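Local coordinates for motility hub protein FimV (Pseudomonas aeruginosa, PDB 4MBQ) that supports type IV pilus assembly and twitching motility at the inner membrane and regulates cyclic AMP by activating the adenylate cyclase CyaB, at residues Gly48-Ser51 with Gln52-Glu55. Numbering follows the deposited sequence.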
ATOM      1  N   GLY B  48      12.504   6.014 -11.925  1.00 23.91           N
ATOM      2  CA  GLY B  48      13.287   4.861 -11.522  1.00 24.21           C
ATOM      3  C   GLY B  48      14.585   4.652 -12.273  1.00 31.44           C
ATOM      4  O   GLY B  48      14.837   5.296 -13.291  1.00 33.87           O
ATOM      5  N   ASN B  49      15.417   3.750 -11.763  1.00 34.40           N
ATOM      6  CA  ASN B  49      16.606   3.331 -12.492  1.00 37.29           C
ATOM      7  C   ASN B  49      16.209   2.342 -13.579  1.00 35.74           C
ATOM      8  O   ASN B  49      15.025   2.050 -13.747  1.00 27.71           O
ATOM      9  CB  ASN B  49      17.663   2.739 -11.551  1.00 41.49           C
ATOM     10  CG  ASN B  49      17.150   1.556 -10.745  1.00 40.73           C
ATOM     11  OD1 ASN B  49      16.344   0.758 -11.222  1.00 41.86           O
ATOM     12  ND2 ASN B  49      17.623   1.439  -9.509  1.00 42.68           N
ATOM     13  N   ASP B  50      17.193   1.823 -14.307  1.00 39.98           N
ATOM     14  CA  ASP B  50      16.919   0.913 -15.414  1.00 42.66           C
ATOM     15  C   ASP B  50      16.162  -0.339 -14.967  1.00 33.51           C
ATOM     16  O   ASP B  50      15.249  -0.795 -15.652  1.00 28.19           O
ATOM     17  CB  ASP B  50      18.215   0.535 -16.136  1.00 48.16           C
ATOM     18  CG  ASP B  50      18.787   1.685 -16.947  1.00 52.91           C
ATOM     19  OD1 ASP B  50      18.292   2.823 -16.802  1.00 53.86           O
ATOM     20  OD2 ASP B  50      19.736   1.453 -17.726  1.00 49.63           O
ATOM     21  N   SER B  51      16.537  -0.880 -13.813  1.00 42.79           N
ATOM     22  CA  SER B  51      15.885  -2.074 -13.281  1.00 39.04           C
ATOM     23  C   SER B  51      14.434  -1.798 -12.901  1.00 31.31           C
ATOM     24  O   SER B  51      13.534  -2.578 -13.222  1.00 24.01           O
ATOM     25  CB  SER B  51      16.651  -2.602 -12.066  1.00 46.68           C
ATOM     26  OG  SER B  51      18.000  -2.879 -12.398  1.00 54.62           O
ATOM     27  N   GLN B  52      14.214  -0.682 -12.214  1.00 23.41           N
ATOM     28  CA  GLN B  52      12.878  -0.290 -11.788  1.00 22.83           C
ATOM     29  C   GLN B  52      11.983   0.020 -12.981  1.00 27.46           C
ATOM     30  O   GLN B  52      10.816  -0.380 -13.012  1.00 21.38           O
ATOM     31  CB  GLN B  52      12.955   0.910 -10.843  1.00 23.14           C
ATOM     32  CG  GLN B  52      13.640   0.592  -9.523  1.00 30.82           C
ATOM     33  CD  GLN B  52      13.983   1.833  -8.727  1.00 34.15           C
ATOM     34  OE1 GLN B  52      14.276   2.887  -9.292  1.00 32.18           O
ATOM     35  NE2 GLN B  52      13.950   1.714  -7.406  1.00 31.88           N
ATOM     36  N   GLN B  53      12.534   0.736 -13.960  1.00 30.43           N
ATOM     37  CA  GLN B  53      11.823   1.014 -15.203  1.00 24.53           C
ATOM     38  C   GLN B  53      11.426  -0.285 -15.887  1.00 25.04           C
ATOM     39  O   GLN B  53      10.300  -0.428 -16.364  1.00 20.99           O
ATOM     40  CB  GLN B  53      12.694   1.839 -16.155  1.00 25.71           C
ATOM     41  CG  GLN B  53      12.824   3.308 -15.791  1.00 25.19           C
ATOM     42  CD  GLN B  53      13.665   4.075 -16.795  1.00 34.72           C
ATOM     43  OE1 GLN B  53      14.870   3.849 -16.913  1.00 37.30           O
ATOM     44  NE2 GLN B  53      13.031   4.979 -17.531  1.00 36.63           N
ATOM     45  N   ALA B  54      12.360  -1.231 -15.931  1.00 22.65           N
ATOM     46  CA  ALA B  54      12.115  -2.518 -16.568  1.00 27.01           C
ATOM     47  C   ALA B  54      10.960  -3.250 -15.894  1.00 23.58           C
ATOM     48  O   ALA B  54      10.114  -3.845 -16.566  1.00 24.05           O
ATOM     49  CB  ALA B  54      13.376  -3.372 -16.552  1.00 31.92           C
ATOM     50  N   GLU B  55      10.922  -3.193 -14.566  1.00 19.82           N
ATOM     51  CA  GLU B  55       9.843  -3.815 -13.809  1.00 18.35           C
ATOM     52  C   GLU B  55       8.505  -3.135 -14.071  1.00 25.89           C
ATOM     53  O   GLU B  55       7.470  -3.799 -14.177  1.00 17.79           O
ATOM     54  CB  GLU B  55      10.157  -3.805 -12.310  1.00 20.75           C
ATOM     55  CG  GLU B  55       8.981  -4.180 -11.406  1.00 26.09           C
ATOM     56  CD  GLU B  55       8.622  -5.663 -11.449  1.00 29.41           C
ATOM     57  OE1 GLU B  55       9.064  -6.376 -12.375  1.00 30.77           O
ATOM     58  OE2 GLU B  55       7.892  -6.118 -10.543  1.00 32.12           O
TER
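Asn49 OD1 accepts the backbone N-H of Gln52 at 2.8 Å (OD1 to N), and Gln52 OE1 in turn accepts the backbone N-H of Asn49, 2.9 Å from OE1 to N. This reciprocal pair is a capping box, here at the N-terminus of helix 50-62, the third and last helix of this fragment, which carries a tetratricopeptide repeat of FimV. The principle is simple: the first turn of a helix has N-H groups with no carbonyl of an earlier turn to bond to, and a capping side chain can act as the acceptor. Asn49 does so because its CG sits between the backbone N and the carbonyl carbon (chi1 57°), which swings OD1 back over the turn; Gln52 N then lies almost in line with the CG-OD1 bond. The Gln52 chain runs extended beyond CG, and its amide stacks on that of Asn49 with the planes 29° apart. The NE2 arm of the Gln52 amide donates a hydrogen bond to Ala15 O, tying the cap to helix 15-30. The aliphatic part of Gln52 lies against the accepting oxygen, CG 3.2 Å from Asn49 OD1. Regular helical bonding begins with Gln53 N to Asn49 O at 2.8 Å. Gln53 NE2 hydrogen-bonds to Leu45 O of helix 34-47, and along the same side chain CG lies 3.3 Å from Asn49 O.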